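Long-range contacts in putative exported protein (Bacteroides fragilis, PDB 4RAA), which is of unknown function, but folds as a six-bladed beta-propeller and is probably exported from the cytoplasm: residues N174-K178 / L230-N234; T182-S186 / S255-V259. All coordinates share one frame; numbering follows the deposited sequence.

Contact 1: N174-K178 / L230-N234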
loop_
_atom_site.group_PDB
_atom_site.type_symbol
_atom_site.label_atom_id
_atom_site.label_comp_id
_atom_site.label_asym_id
_atom_site.label_seq_id
_atom_site.Cartn_x
_atom_site.Cartn_y
_atom_site.Cartn_z
ATOM N N ASN A 174 16.790 -7.514 -21.100
ATOM C CA ASN A 174 16.296 -6.810 -22.276
ATOM C C ASN A 174 15.277 -7.661 -23.058
ATOM O O ASN A 174 15.531 -8.840 -23.301
ATOM C CB ASN A 174 17.480 -6.452 -23.185
ATOM C CG ASN A 174 17.105 -5.450 -24.245
ATOM O OD1 ASN A 174 17.123 -5.760 -25.439
ATOM N ND2 ASN A 174 16.718 -4.246 -23.815
ATOM N N LYS A 175 14.141 -7.053 -23.417
ATOM C CA LYS A 175 13.036 -7.703 -24.149
ATOM C C LYS A 175 12.950 -7.123 -25.565
ATOM O O LYS A 175 12.458 -6.003 -25.755
ATOM C CB LYS A 175 11.724 -7.502 -23.380
ATOM C CG LYS A 175 10.452 -8.053 -24.036
ATOM C CD LYS A 175 9.297 -8.197 -23.047
ATOM C CE LYS A 175 8.768 -6.859 -22.560
ATOM N NZ LYS A 175 7.846 -6.900 -21.389
ATOM N N GLU A 176 13.431 -7.889 -26.547
ATOM C CA GLU A 176 13.467 -7.445 -27.946
ATOM C C GLU A 176 12.095 -7.554 -28.599
ATOM O O GLU A 176 11.600 -6.586 -29.176
ATOM C CB GLU A 176 14.484 -8.250 -28.758
ATOM C CG GLU A 176 15.900 -8.208 -28.203
ATOM C CD GLU A 176 16.927 -8.855 -29.127
ATOM O OE1 GLU A 176 16.965 -8.509 -30.334
ATOM O OE2 GLU A 176 17.730 -9.682 -28.634
ATOM N N PHE A 177 11.503 -8.745 -28.528
ATOM C CA PHE A 177 10.169 -8.992 -29.079
ATOM C C PHE A 177 9.145 -8.513 -28.060
ATOM O O PHE A 177 9.092 -9.053 -26.946
ATOM C CB PHE A 177 9.940 -10.475 -29.384
ATOM C CG PHE A 177 8.574 -10.756 -29.926
ATOM C CD1 PHE A 177 8.238 -10.367 -31.223
ATOM C CD2 PHE A 177 7.606 -11.360 -29.132
ATOM C CE1 PHE A 177 6.965 -10.591 -31.726
ATOM C CE2 PHE A 177 6.333 -11.596 -29.631
ATOM C CZ PHE A 177 6.010 -11.218 -30.931
ATOM N N LYS A 178 8.355 -7.503 -28.442
ATOM C CA LYS A 178 7.316 -6.926 -27.579
ATOM C C LYS A 178 5.939 -7.210 -28.159
ATOM O O LYS A 178 5.709 -6.987 -29.353
ATOM C CB LYS A 178 7.509 -5.418 -27.402
ATOM C CG LYS A 178 8.797 -5.034 -26.678
ATOM C CD LYS A 178 8.800 -3.577 -26.220
ATOM C CE LYS A 178 8.762 -2.572 -27.365
ATOM N NZ LYS A 178 8.740 -1.171 -26.854
ATOM N N LEU A 230 13.845 -14.347 -33.649
ATOM C CA LEU A 230 13.188 -13.037 -33.529
ATOM C C LEU A 230 12.392 -12.697 -34.800
ATOM O O LEU A 230 11.295 -12.148 -34.705
ATOM C CB LEU A 230 14.214 -11.940 -33.221
ATOM C CG LEU A 230 13.714 -10.513 -32.955
ATOM C CD1 LEU A 230 12.693 -10.496 -31.826
ATOM C CD2 LEU A 230 14.885 -9.594 -32.640
ATOM N N ASP A 231 12.940 -13.052 -35.969
ATOM C CA ASP A 231 12.283 -12.826 -37.271
ATOM C C ASP A 231 10.997 -13.623 -37.440
ATOM O O ASP A 231 10.010 -13.093 -37.970
ATOM C CB ASP A 231 13.237 -13.135 -38.444
ATOM C CG ASP A 231 14.397 -12.154 -38.536
ATOM O OD1 ASP A 231 14.530 -11.283 -37.653
ATOM O OD2 ASP A 231 15.184 -12.246 -39.497
ATOM N N PHE A 232 11.017 -14.888 -37.019
ATOM C CA PHE A 232 9.818 -15.738 -37.067
ATOM C C PHE A 232 8.677 -15.145 -36.227
ATOM O O PHE A 232 7.521 -15.171 -36.665
ATOM C CB PHE A 232 10.124 -17.158 -36.590
ATOM C CG PHE A 232 8.935 -18.076 -36.633
ATOM C CD1 PHE A 232 8.069 -18.175 -35.534
ATOM C CD2 PHE A 232 8.662 -18.826 -37.777
ATOM C CE1 PHE A 232 6.964 -19.011 -35.571
ATOM C CE2 PHE A 232 7.565 -19.676 -37.820
ATOM C CZ PHE A 232 6.712 -19.768 -36.715
ATOM N N LEU A 233 9.016 -14.633 -35.034
ATOM C CA LEU A 233 8.045 -14.001 -34.125
ATOM C C LEU A 233 7.424 -12.739 -34.731
ATOM O O LEU A 233 6.198 -12.631 -34.800
ATOM C CB LEU A 233 8.676 -13.680 -32.758
ATOM C CG LEU A 233 9.069 -14.861 -31.862
ATOM C CD1 LEU A 233 9.934 -14.403 -30.705
ATOM C CD2 LEU A 233 7.845 -15.601 -31.341
ATOM N N ASN A 234 8.263 -11.810 -35.185
ATOM C CA ASN A 234 7.778 -10.556 -35.818
ATOM C C ASN A 234 6.927 -10.739 -37.087
ATOM O O ASN A 234 5.978 -9.978 -37.296
ATOM C CB ASN A 234 8.944 -9.604 -36.118
ATOM C CG ASN A 234 9.520 -8.979 -34.869
ATOM O OD1 ASN A 234 8.783 -8.478 -34.017
ATOM N ND2 ASN A 234 10.842 -8.970 -34.763
#
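Asn-234 and Leu-230, both of which press on Phe-177, are tied together by the backbone bond from Asn-234 N to Leu-230 O, 3.1 Å long. This is the first turn of helix 230-237, and with Leu-233 it forms the surface the Phe-177 ring rests against; no hydrogen bond crosses from one segment to the other. Phe-177 does most of the work. Its CG lies anti to the backbone N, which carries the ring out of the loop and up to the helix. Leu-233 CB sits over one face in a CH-pi contact, 3.8 Å from the Phe-177 ring centroid and 19° off the ring normal, displaced toward the rim. Further along the same side chain, Leu-233 CD1 comes to 4.0 Å from Phe-177 CG. Asn-234 brings its amide oxygen to the ring edge instead: OD1 lies in the ring plane, 3.4 Å from Phe-177 CD1, with the amide turned 52° from the ring. As modelled, the oxygen lies toward the C-H rim rather than over the pi cloud, a placement consistent with a weakly favourable polar contact. Leu-230 packs at the base of the side chain, its CD1 3.7 Å from Phe-177 CB. Its other methyl, CD2, faces the Glu-176 side chain, which crosses Leu-230 at about a right angle. Beyond the pair, Tyr-244 meets the Phe-177 ring steeply, and Phe-202 lies against Leu-233. Lys-178 NZ forms a salt bridge with Asp-156. Taken together, one loop aromatic seated on a helical turn joins two excursions from the sheets of a beta-propeller: the loop leaving strand 168-174 and the helical connection that follows strand 213-222.

Contact 2: T182-S186 / S255-V259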
loop_
_atom_site.group_PDB
_atom_site.type_symbol
_atom_site.label_atom_id
_atom_site.label_comp_id
_atom_site.label_asym_id
_atom_site.label_seq_id
_atom_site.Cartn_x
_atom_site.Cartn_y
_atom_site.Cartn_z
ATOM N N THR A 182 1.496 -13.341 -24.683
ATOM C CA THR A 182 2.575 -14.088 -23.999
ATOM C C THR A 182 2.388 -15.571 -24.260
ATOM O O THR A 182 1.255 -16.040 -24.272
ATOM C CB THR A 182 2.489 -13.917 -22.471
ATOM O OG1 THR A 182 2.345 -12.531 -22.154
ATOM C CG2 THR A 182 3.738 -14.504 -21.762
ATOM N N THR A 183 3.483 -16.319 -24.379
ATOM C CA THR A 183 3.399 -17.757 -24.692
ATOM C C THR A 183 3.792 -18.714 -23.574
ATOM O O THR A 183 3.180 -19.775 -23.461
ATOM C CB THR A 183 4.187 -18.128 -25.972
ATOM O OG1 THR A 183 3.905 -19.495 -26.321
ATOM C CG2 THR A 183 5.715 -17.933 -25.825
ATOM N N GLY A 184 4.804 -18.361 -22.779
ATOM C CA GLY A 184 5.321 -19.236 -21.715
ATOM C C GLY A 184 4.402 -19.429 -20.518
ATOM O O GLY A 184 3.224 -19.079 -20.585
ATOM N N PRO A 185 4.923 -19.999 -19.406
ATOM C CA PRO A 185 4.090 -20.190 -18.202
ATOM C C PRO A 185 3.823 -18.869 -17.505
ATOM O O PRO A 185 4.521 -17.883 -17.766
ATOM C CB PRO A 185 4.950 -21.077 -17.313
ATOM C CG PRO A 185 6.340 -20.708 -17.688
ATOM C CD PRO A 185 6.309 -20.434 -19.166
ATOM N N SER A 186 2.817 -18.857 -16.636
ATOM C CA SER A 186 2.440 -17.649 -15.879
ATOM C C SER A 186 3.438 -17.343 -14.756
ATOM O O SER A 186 3.699 -16.178 -14.471
ATOM C CB SER A 186 1.028 -17.784 -15.316
ATOM O OG SER A 186 0.949 -18.925 -14.498
ATOM N N SER A 255 7.135 -24.543 -28.792
ATOM C CA SER A 255 5.906 -23.766 -28.577
ATOM C C SER A 255 5.807 -23.103 -27.193
ATOM O O SER A 255 5.470 -21.933 -27.093
ATOM C CB SER A 255 4.683 -24.675 -28.822
ATOM O OG SER A 255 3.513 -24.115 -28.279
ATOM N N TYR A 256 6.076 -23.892 -26.158
ATOM C CA TYR A 256 5.996 -23.511 -24.739
ATOM C C TYR A 256 7.044 -24.316 -23.979
ATOM O O TYR A 256 7.433 -25.382 -24.445
ATOM C CB TYR A 256 4.590 -23.874 -24.218
ATOM C CG TYR A 256 4.353 -23.935 -22.697
ATOM C CD1 TYR A 256 4.685 -25.075 -21.941
ATOM C CD2 TYR A 256 3.726 -22.879 -22.022
ATOM C CE1 TYR A 256 4.440 -25.132 -20.565
ATOM C CE2 TYR A 256 3.477 -22.928 -20.646
ATOM C CZ TYR A 256 3.828 -24.054 -19.927
ATOM O OH TYR A 256 3.570 -24.076 -18.580
ATOM N N TYR A 257 7.522 -23.800 -22.845
ATOM C CA TYR A 257 8.400 -24.582 -21.957
ATOM C C TYR A 257 8.384 -24.024 -20.545
ATOM O O TYR A 257 8.444 -22.808 -20.390
ATOM C CB TYR A 257 9.853 -24.707 -22.482
ATOM C CG TYR A 257 10.818 -23.581 -22.137
ATOM C CD1 TYR A 257 10.880 -22.408 -22.907
ATOM C CD2 TYR A 257 11.687 -23.695 -21.032
ATOM C CE1 TYR A 257 11.771 -21.381 -22.578
ATOM C CE2 TYR A 257 12.583 -22.679 -20.700
ATOM C CZ TYR A 257 12.624 -21.528 -21.475
ATOM O OH TYR A 257 13.500 -20.547 -21.155
ATOM N N CYS A 258 8.251 -24.907 -19.546
ATOM C CA CYS A 258 8.288 -24.505 -18.132
ATOM C C CYS A 258 9.407 -25.288 -17.450
ATOM O O CYS A 258 9.747 -26.383 -17.879
ATOM C CB CYS A 258 6.933 -24.720 -17.443
ATOM S SG CYS A 258 6.525 -26.416 -16.993
ATOM N N VAL A 259 9.988 -24.708 -16.407
ATOM C CA VAL A 259 11.087 -25.333 -15.662
ATOM C C VAL A 259 10.796 -25.308 -14.161
ATOM O O VAL A 259 10.329 -24.284 -13.615
ATOM C CB VAL A 259 12.456 -24.619 -15.880
ATOM C CG1 VAL A 259 13.579 -25.340 -15.122
ATOM C CG2 VAL A 259 12.804 -24.511 -17.364
#
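Thr-183 OG1 donates to Ser-255 O over 3.0 Å, meeting the carbonyl nearly end-on with a C=O...O angle of 161°. The hydroxyl reaches it because OG1 stands anti to the backbone N of Thr-183 (chi1 -172°). One residue on, the Tyr-256 ring lies along the loop: Thr-183 O is in the ring plane at its edge, 3.5 Å from Tyr-256 CD2. The Gly-184 to Pro-185 peptide approaches the same ring obliquely, with Pro-185 N 3.5 Å from Tyr-256 CE2. Pro-185 then packs against both the tyrosine and the strand backbone. Its CB touches the phenol oxygen, OH of Tyr-256, at 3.5 Å, while Pro-185 CD, across the pyrrolidine ring from CB, lies 3.4 Å from Tyr-257 O. Pro-185 CG reaches as far as Cys-258 CB, 4.1 Å away, a looser apolar touch.

Behind this first shell, strand 254-261 is held in its sheet by backbone bonds from Tyr-256 to Met-271 and from Cys-258 to Cys-269 on strand 265-272. Tyr-257 points away from the loop, and its OH is bonded to Thr-200 O and Asp-203 O of the preceding sheet. On the loop side, Thr-183 is packed among Leu-245 and Leu-248 of helix 245-250 and the nearby Phe-202. With no backbone-to-backbone bond between the segments, the loop runs beside an edge strand without adding a strand to the sheet: one hydroxyl supplies the single hydrogen bond, and a proline, with no N-H to offer, meets the next loop-facing carbonyl through a CH2 group. Uncharged, shape-dependent contacts make up the rest.

Contacts 1 and 2 draw on one loop, between strands 168-174 and 189-192, with only three residues separating 174-178 from 182-186. The four segments alternate along the chain, and the loop passes a helix first and then the opening strand of the following sheet. Their centres lie 15 Å apart, and contact 1 is at the periphery, about 24 Å from the centre of the chain, while contact 2 is about 9 Å from it. The two do not touch directly, but Tyr-244 packs on both Phe-177 and Thr-183, and Phe-202 on both Leu-233 and Thr-183. With the function unknown, neither contact can be tied to an active site.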